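Local coordinates for hypothetical protein HI1333 (Haemophilus influenzae, PDB 1JO0) that probably binds RNA, as a small single-domain member of the CRS1/YhbY (CRM) family, at residues A[59-73]-A[77-89]. Residues are numbered along the deposited sequence; the frame is centred on the assembly and turned at random. Where two conformers were deposited one is given.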
ATOM      1  N   LYS A  59       0.794  -1.765  13.943  1.00 22.27           N
ATOM      2  CA  LYS A  59       0.686  -1.904  12.512  1.00 20.45           C
ATOM      3  C   LYS A  59      -0.765  -1.677  12.081  1.00 17.74           C
ATOM      4  O   LYS A  59      -0.997  -1.038  11.058  1.00 19.25           O
ATOM      5  CB  LYS A  59       1.195  -3.236  12.075  1.00 24.88           C
ATOM      6  CG  LYS A  59       1.123  -3.435  10.555  1.00 34.61           C
ATOM      7  CD  LYS A  59       2.016  -4.633  10.217  1.00 44.07           C
ATOM      8  CE  LYS A  59       1.293  -5.872  10.704  1.00 48.86           C
ATOM      9  NZ  LYS A  59       1.678  -7.124   9.989  1.00 53.15           N
ATOM     10  N   GLN A  60      -1.712  -2.181  12.878  1.00 17.76           N
ATOM     11  CA  GLN A  60      -3.094  -2.005  12.501  1.00 17.18           C
ATOM     12  C   GLN A  60      -3.494  -0.536  12.508  1.00 16.66           C
ATOM     13  O   GLN A  60      -4.236  -0.085  11.633  1.00 16.93           O
ATOM     14  CB  GLN A  60      -4.031  -2.819  13.429  1.00 17.73           C
ATOM     15  CG  GLN A  60      -5.434  -2.903  12.868  1.00 18.83           C
ATOM     16  CD  GLN A  60      -5.448  -3.697  11.570  1.00 18.00           C
ATOM     17  OE1 GLN A  60      -5.061  -4.862  11.564  1.00 23.53           O
ATOM     18  NE2 GLN A  60      -5.897  -3.074  10.478  1.00 18.80           N
ATOM     19  N   LEU A  61      -3.045   0.235  13.504  1.00 17.16           N
ATOM     20  CA  LEU A  61      -3.285   1.684  13.529  1.00 18.33           C
ATOM     21  C   LEU A  61      -2.799   2.340  12.236  1.00 17.42           C
ATOM     22  O   LEU A  61      -3.511   3.129  11.639  1.00 19.39           O
ATOM     23  CB  LEU A  61      -2.569   2.285  14.739  1.00 19.99           C
ATOM     24  CG  LEU A  61      -2.989   2.154  16.148  1.00 24.78           C
ATOM     25  CD1 LEU A  61      -1.991   2.812  17.101  1.00 29.39           C
ATOM     26  CD2 LEU A  61      -4.344   2.823  16.435  1.00 30.21           C
ATOM     27  N   ILE A  62      -1.571   1.995  11.870  1.00 18.22           N
ATOM     28  CA  ILE A  62      -0.972   2.528  10.649  1.00 18.09           C
ATOM     29  C   ILE A  62      -1.767   2.138   9.429  1.00 16.12           C
ATOM     30  O   ILE A  62      -2.048   3.023   8.605  1.00 17.93           O
ATOM     31  CB  ILE A  62       0.498   2.080  10.542  1.00 20.23           C
ATOM     32  CG1 ILE A  62       1.367   2.738  11.611  1.00 27.22           C
ATOM     33  CG2 ILE A  62       1.036   2.336   9.151  1.00 23.21           C
ATOM     34  CD1 ILE A  62       2.703   2.102  11.896  1.00 29.00           C
ATOM     35  N   ILE A  63      -2.122   0.879   9.250  1.00 17.81           N
ATOM     36  CA  ILE A  63      -2.894   0.431   8.112  1.00 17.02           C
ATOM     37  C   ILE A  63      -4.186   1.222   8.031  1.00 17.01           C
ATOM     38  O   ILE A  63      -4.611   1.721   6.970  1.00 17.36           O
ATOM     39  CB  ILE A  63      -3.228  -1.085   8.199  1.00 18.43           C
ATOM     40  CG1 ILE A  63      -2.017  -1.964   8.003  1.00 22.50           C
ATOM     41  CG2 ILE A  63      -4.362  -1.450   7.235  1.00 23.83           C
ATOM     42  CD1 ILE A  63      -2.131  -3.427   8.319  1.00 25.90           C
ATOM     43  N   ASN A  64      -4.880   1.291   9.158  1.00 15.56           N
ATOM     44  CA  ASN A  64      -6.186   1.937   9.147  1.00 15.90           C
ATOM     45  C   ASN A  64      -6.084   3.391   8.732  1.00 16.94           C
ATOM     46  O   ASN A  64      -6.946   3.892   7.997  1.00 18.61           O
ATOM     47  CB  ASN A  64      -6.834   1.809  10.527  1.00 16.87           C
ATOM     48  CG  ASN A  64      -7.273   0.398  10.851  1.00 18.58           C
ATOM     49  OD1 ASN A  64      -7.203  -0.476  10.008  1.00 18.83           O
ATOM     50  ND2 ASN A  64      -7.721   0.183  12.094  1.00 18.66           N
ATOM     51  N   ALA A  65      -5.053   4.069   9.221  1.00 16.33           N
ATOM     52  CA  ALA A  65      -4.890   5.478   8.893  1.00 17.66           C
ATOM     53  C   ALA A  65      -4.562   5.666   7.407  1.00 16.86           C
ATOM     54  O   ALA A  65      -5.050   6.578   6.748  1.00 19.17           O
ATOM     55  CB  ALA A  65      -3.796   6.102   9.726  1.00 19.00           C
ATOM     56  N   ILE A  66      -3.674   4.833   6.884  1.00 16.76           N
ATOM     57  CA  ILE A  66      -3.283   4.914   5.470  1.00 16.50           C
ATOM     58  C   ILE A  66      -4.537   4.719   4.622  1.00 17.19           C
ATOM     59  O   ILE A  66      -4.802   5.466   3.691  1.00 18.68           O
ATOM     60  CB  ILE A  66      -2.163   3.934   5.089  1.00 16.79           C
ATOM     61  CG1 ILE A  66      -0.852   4.233   5.822  1.00 18.06           C
ATOM     62  CG2 ILE A  66      -1.994   3.861   3.575  1.00 18.92           C
ATOM     63  CD1 ILE A  66       0.212   3.205   5.716  1.00 19.40           C
ATOM     64  N   VAL A  67      -5.322   3.670   4.880  1.00 17.35           N
ATOM     65  CA  VAL A  67      -6.494   3.413   4.052  1.00 18.80           C
ATOM     66  C   VAL A  67      -7.464   4.561   4.184  1.00 20.35           C
ATOM     67  O   VAL A  67      -8.074   5.002   3.205  1.00 21.11           O
ATOM     68  CB  VAL A  67      -7.113   2.065   4.468  1.00 20.12           C
ATOM     69  CG1 VAL A  67      -8.485   1.893   3.884  1.00 26.52           C
ATOM     70  CG2 VAL A  67      -6.165   0.922   4.042  1.00 22.82           C
ATOM     71  N   ARG A  68      -7.691   5.104   5.372  1.00 20.14           N
ATOM     72  CA  ARG A  68      -8.628   6.199   5.543  1.00 23.00           C
ATOM     73  C   ARG A  68      -8.214   7.407   4.730  1.00 21.09           C
ATOM     74  O   ARG A  68      -9.013   8.021   4.060  1.00 24.95           O
ATOM     75  CB  ARG A  68      -8.688   6.618   7.016  0.55 24.79           C
ATOM     76  CG  ARG A  68      -9.724   7.703   7.276  0.55 24.26           C
ATOM     77  CD  ARG A  68      -9.880   8.016   8.755  0.55 22.80           C
ATOM     78  NE  ARG A  68     -10.716   9.197   8.968  0.55 22.45           N
ATOM     79  CZ  ARG A  68     -10.366  10.391   9.388  0.55 25.39           C
ATOM     80  NH1 ARG A  68      -9.124  10.715   9.710  0.55 35.97           N
ATOM     81  NH2 ARG A  68     -11.302  11.324   9.510  0.55 32.34           N
ATOM     82  N   GLU A  69      -6.946   7.781   4.814  1.00 19.64           N
ATOM     83  CA  GLU A  69      -6.470   9.005   4.163  1.00 20.80           C
ATOM     84  C   GLU A  69      -6.355   8.882   2.651  1.00 18.83           C
ATOM     85  O   GLU A  69      -6.652   9.869   1.945  1.00 24.89           O
ATOM     86  CB  GLU A  69      -5.075   9.320   4.721  1.00 24.59           C
ATOM     87  CG  GLU A  69      -5.067   9.618   6.219  1.00 33.61           C
ATOM     88  CD  GLU A  69      -5.460  11.071   6.413  1.00 43.44           C
ATOM     89  OE1 GLU A  69      -6.118  11.680   5.558  1.00 57.62           O
ATOM     90  OE2 GLU A  69      -5.117  11.534   7.501  1.00 41.94           O
ATOM     91  N   THR A  70      -5.932   7.719   2.201  1.00 16.97           N
ATOM     92  CA  THR A  70      -5.594   7.559   0.782  1.00 16.38           C
ATOM     93  C   THR A  70      -6.683   6.879  -0.047  1.00 16.82           C
ATOM     94  O   THR A  70      -6.671   6.984  -1.275  1.00 18.15           O
ATOM     95  CB  THR A  70      -4.329   6.723   0.577  1.00 17.23           C
ATOM     96  OG1 THR A  70      -4.555   5.346   0.964  1.00 16.56           O
ATOM     97  CG2 THR A  70      -3.102   7.267   1.299  1.00 18.89           C
ATOM     98  N   LYS A  71      -7.596   6.154   0.594  1.00 17.51           N
ATOM     99  CA  LYS A  71      -8.609   5.350  -0.091  1.00 18.52           C
ATOM    100  C   LYS A  71      -8.031   4.224  -0.927  1.00 18.50           C
ATOM    101  O   LYS A  71      -8.720   3.648  -1.782  1.00 21.80           O
ATOM    102  CB  LYS A  71      -9.536   6.227  -0.937  1.00 22.50           C
ATOM    103  CG  LYS A  71      -9.916   7.507  -0.241  1.00 31.86           C
ATOM    104  CD  LYS A  71     -10.447   7.368   1.154  1.00 37.87           C
ATOM    105  CE  LYS A  71     -10.962   8.750   1.562  1.00 40.73           C
ATOM    106  NZ  LYS A  71      -9.884   9.744   1.871  1.00 51.66           N
ATOM    107  N   ALA A  72      -6.761   3.860  -0.664  1.00 17.72           N
ATOM    108  CA  ALA A  72      -6.177   2.692  -1.274  1.00 16.95           C
ATOM    109  C   ALA A  72      -6.794   1.413  -0.717  1.00 16.88           C
ATOM    110  O   ALA A  72      -7.261   1.392   0.438  1.00 18.92           O
ATOM    111  CB  ALA A  72      -4.664   2.664  -1.082  1.00 17.28           C
ATOM    112  N   ALA A  73      -6.769   0.378  -1.528  1.00 16.01           N
ATOM    113  CA  ALA A  73      -7.083  -0.971  -1.146  1.00 16.86           C
ATOM    114  C   ALA A  73      -5.894  -1.669  -0.509  1.00 16.00           C
ATOM    115  O   ALA A  73      -4.779  -1.578  -0.995  1.00 16.52           O
ATOM    116  CB  ALA A  73      -7.550  -1.818  -2.334  1.00 20.86           C
ATOM    117  N   THR A  77      -1.040  -7.871   3.709  1.00 23.75           N
ATOM    118  CA  THR A  77      -0.258  -7.543   4.854  1.00 32.87           C
ATOM    119  C   THR A  77       0.546  -8.795   5.239  1.00 33.87           C
ATOM    120  O   THR A  77      -0.095  -9.791   5.508  1.00 45.00           O
ATOM    121  CB  THR A  77      -1.153  -7.319   6.091  1.00 45.31           C
ATOM    122  OG1 THR A  77      -2.133  -6.340   5.778  1.00 55.70           O
ATOM    123  CG2 THR A  77      -0.262  -6.895   7.249  1.00 43.51           C
ATOM    124  N   ILE A  78       1.844  -8.773   5.182  1.00 36.42           N
ATOM    125  CA  ILE A  78       2.619  -9.942   5.569  1.00 45.64           C
ATOM    126  C   ILE A  78       3.866  -9.396   6.230  1.00 42.09           C
ATOM    127  O   ILE A  78       4.627  -8.646   5.616  1.00 39.94           O
ATOM    128  CB  ILE A  78       3.008 -10.836   4.375  1.00 47.09           C
ATOM    129  CG1 ILE A  78       3.785 -10.033   3.341  1.00 49.91           C
ATOM    130  CG2 ILE A  78       1.770 -11.519   3.842  1.00 57.79           C
ATOM    131  CD1 ILE A  78       4.032 -10.607   1.978  1.00 66.96           C
ATOM    132  N   GLY A  79       3.975  -9.769   7.499  1.00 41.93           N
ATOM    133  CA  GLY A  79       5.147  -9.323   8.219  1.00 36.47           C
ATOM    134  C   GLY A  79       5.119  -7.810   8.249  1.00 32.85           C
ATOM    135  O   GLY A  79       4.153  -7.187   8.654  1.00 35.28           O
ATOM    136  N   HIS A  80       6.236  -7.250   7.783  1.00 30.90           N
ATOM    137  CA  HIS A  80       6.450  -5.839   7.924  1.00 28.06           C
ATOM    138  C   HIS A  80       6.114  -5.083   6.647  1.00 21.68           C
ATOM    139  O   HIS A  80       6.409  -3.883   6.578  1.00 30.38           O
ATOM    140  CB  HIS A  80       7.907  -5.580   8.362  1.00 33.51           C
ATOM    141  CG  HIS A  80       8.934  -6.054   7.391  1.00 46.28           C
ATOM    142  ND1 HIS A  80       8.918  -7.313   6.824  1.00 52.43           N
ATOM    143  CD2 HIS A  80      10.016  -5.445   6.869  1.00 53.25           C
ATOM    144  CE1 HIS A  80       9.951  -7.459   6.004  1.00 54.31           C
ATOM    145  NE2 HIS A  80      10.637  -6.328   6.012  1.00 56.06           N
ATOM    146  N   ILE A  81       5.467  -5.717   5.685  1.00 21.21           N
ATOM    147  CA  ILE A  81       5.194  -5.098   4.400  1.00 20.84           C
ATOM    148  C   ILE A  81       3.682  -4.976   4.231  1.00 19.96           C
ATOM    149  O   ILE A  81       2.907  -5.929   4.428  1.00 23.12           O
ATOM    150  CB  ILE A  81       5.735  -5.928   3.221  1.00 24.34           C
ATOM    151  CG1 ILE A  81       7.249  -6.110   3.282  1.00 29.31           C
ATOM    152  CG2 ILE A  81       5.298  -5.396   1.869  1.00 28.99           C
ATOM    153  CD1 ILE A  81       7.998  -4.823   3.045  1.00 34.67           C
ATOM    154  N   LEU A  82       3.274  -3.798   3.852  1.00 17.37           N
ATOM    155  CA  LEU A  82       1.918  -3.506   3.430  1.00 17.91           C
ATOM    156  C   LEU A  82       1.876  -3.296   1.921  1.00 16.01           C
ATOM    157  O   LEU A  82       2.553  -2.403   1.432  1.00 18.95           O
ATOM    158  CB  LEU A  82       1.409  -2.209   4.038  0.53 19.91           C
ATOM    159  CG  LEU A  82       1.500  -2.002   5.554  0.53 18.29           C
ATOM    160  CD1 LEU A  82       0.869  -0.665   5.905  0.53 18.01           C
ATOM    161  CD2 LEU A  82       0.875  -3.172   6.272  0.53 22.83           C
ATOM    162  N   VAL A  83       1.059  -4.054   1.219  1.00 15.42           N
ATOM    163  CA  VAL A  83       0.893  -3.879  -0.213  1.00 15.17           C
ATOM    164  C   VAL A  83      -0.450  -3.177  -0.437  1.00 14.75           C
ATOM    165  O   VAL A  83      -1.486  -3.643   0.087  1.00 16.05           O
ATOM    166  CB  VAL A  83       0.911  -5.227  -0.936  1.00 16.53           C
ATOM    167  CG1 VAL A  83       0.801  -4.973  -2.442  1.00 17.23           C
ATOM    168  CG2 VAL A  83       2.169  -6.062  -0.612  1.00 19.13           C
ATOM    169  N   LEU A  84      -0.431  -2.074  -1.152  1.00 14.56           N
ATOM    170  CA  LEU A  84      -1.585  -1.199  -1.329  1.00 14.41           C
ATOM    171  C   LEU A  84      -1.808  -0.906  -2.813  1.00 14.25           C
ATOM    172  O   LEU A  84      -0.822  -0.893  -3.571  1.00 15.14           O
ATOM    173  CB  LEU A  84      -1.403   0.103  -0.592  1.00 17.06           C
ATOM    174  CG  LEU A  84      -1.176   0.052   0.905  1.00 21.02           C
ATOM    175  CD1 LEU A  84      -0.569   1.345   1.408  1.00 29.94           C
ATOM    176  CD2 LEU A  84      -2.494  -0.210   1.579  1.00 28.50           C
ATOM    177  N   TYR A  85      -3.032  -0.619  -3.192  1.00 14.82           N
ATOM    178  CA  TYR A  85      -3.338  -0.286  -4.577  1.00 14.18           C
ATOM    179  C   TYR A  85      -4.384   0.798  -4.675  1.00 13.88           C
ATOM    180  O   TYR A  85      -5.412   0.716  -3.995  1.00 15.98           O
ATOM    181  CB  TYR A  85      -3.803  -1.515  -5.356  1.00 14.89           C
ATOM    182  CG  TYR A  85      -4.301  -1.231  -6.749  1.00 14.41           C
ATOM    183  CD1 TYR A  85      -3.421  -1.100  -7.828  1.00 14.73           C
ATOM    184  CD2 TYR A  85      -5.656  -1.098  -7.038  1.00 15.54           C
ATOM    185  CE1 TYR A  85      -3.906  -0.840  -9.106  1.00 15.82           C
ATOM    186  CE2 TYR A  85      -6.128  -0.849  -8.301  1.00 15.39           C
ATOM    187  CZ  TYR A  85      -5.256  -0.720  -9.340  1.00 15.75           C
ATOM    188  OH  TYR A  85      -5.719  -0.480 -10.604  1.00 17.96           O
ATOM    189  N   ARG A  86      -4.150   1.782  -5.547  1.00 14.31           N
ATOM    190  CA  ARG A  86      -5.212   2.724  -5.874  1.00 14.64           C
ATOM    191  C   ARG A  86      -5.154   3.021  -7.384  1.00 14.71           C
ATOM    192  O   ARG A  86      -4.040   3.306  -7.850  1.00 15.44           O
ATOM    193  CB  ARG A  86      -5.059   4.017  -5.109  1.00 15.01           C
ATOM    194  CG  ARG A  86      -6.245   4.956  -5.205  1.00 16.89           C
ATOM    195  CD  ARG A  86      -6.043   6.184  -4.355  1.00 17.08           C
ATOM    196  NE  ARG A  86      -5.011   7.075  -4.840  1.00 18.28           N
ATOM    197  CZ  ARG A  86      -4.426   8.035  -4.137  1.00 17.90           C
ATOM    198  NH1 ARG A  86      -4.726   8.246  -2.855  1.00 18.74           N
ATOM    199  NH2 ARG A  86      -3.507   8.777  -4.753  1.00 21.05           N
ATOM    200  N   PRO A  87      -6.256   2.952  -8.098  1.00 15.33           N
ATOM    201  CA  PRO A  87      -6.188   3.182  -9.541  1.00 15.72           C
ATOM    202  C   PRO A  87      -5.925   4.648  -9.859  1.00 17.81           C
ATOM    203  O   PRO A  87      -6.343   5.535  -9.135  1.00 20.99           O
ATOM    204  CB  PRO A  87      -7.574   2.732 -10.018  1.00 18.11           C
ATOM    205  CG  PRO A  87      -8.464   2.981  -8.838  1.00 17.20           C
ATOM    206  CD  PRO A  87      -7.616   2.654  -7.640  1.00 16.66           C
ATOM    207  N   SER A  88      -5.253   4.837 -11.005  1.00 19.47           N
ATOM    208  CA  SER A  88      -4.883   6.114 -11.585  1.00 19.65           C
ATOM    209  C   SER A  88      -5.846   6.478 -12.697  1.00 17.03           C
ATOM    210  O   SER A  88      -6.396   5.608 -13.350  1.00 18.92           O
ATOM    211  CB  SER A  88      -3.446   6.032 -12.202  1.00 23.34           C
ATOM    212  OG  SER A  88      -3.066   7.208 -12.811  1.00 28.82           O
ATOM    213  N   GLU A  89      -5.986   7.747 -12.972  1.00 20.08           N
ATOM    214  CA  GLU A  89      -6.687   8.243 -14.134  1.00 21.98           C
ATOM    215  C   GLU A  89      -5.959   7.884 -15.409  1.00 23.34           C
ATOM    216  O   GLU A  89      -6.635   7.873 -16.444  1.00 29.79           O
ATOM    217  CB  GLU A  89      -6.897   9.777 -14.090  1.00 25.28           C
ATOM    218  CG  GLU A  89      -7.625  10.154 -12.819  1.00 37.51           C
ATOM    219  CD  GLU A  89      -8.149  11.564 -12.774  1.00 51.65           C
ATOM    220  OE1 GLU A  89      -9.149  11.813 -12.059  1.00 67.12           O
ATOM    221  OE2 GLU A  89      -7.516  12.386 -13.476  1.00 72.41           O
TER
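In the alpha/beta CRM domain, helix 56-70 packs against the mixed four-stranded sheet and then turns into the edge strand 73-78, whose hairpin return, strand 81-85, lies beneath the helix; helix 59-70 and strand 81-85 run nearly parallel, their axes at 12°. I63 and I66 of the helix meet L82 and L84 of the strand in the apolar middle of the contact. L82 spreads its two methyls under the helix, CD2 meeting I63 CG1 at 3.6 Å and CD1 turned to I66 CD1. I66 sends its other branch, CG2, to L84 CD1 (3.6 Å), those two side chains crossing at about a right angle, while I37 of helix 31-44 also packs on I66. Polar bonds clamp both ends of this apolar layer. K59, bent at chi3 (73°), brings NZ to G79 O of the type II' hairpin turn (2.8 Å), in the carbonyl plane. Past the helix end, A73 and Y85 form an antiparallel hydrogen-bonded pair, A73 N to Y85 O at 2.8 Å. Beside it, R86 folds back through its own chi3 bend to the helix C-terminus, and E38 of helix 31-44 forms a salt bridge with R86 NH2. R86 NH1 donates to a lone pair of T70 O, 2.8 Å away and nearly straight at 165°, with that oxygen in the guanidinium plane.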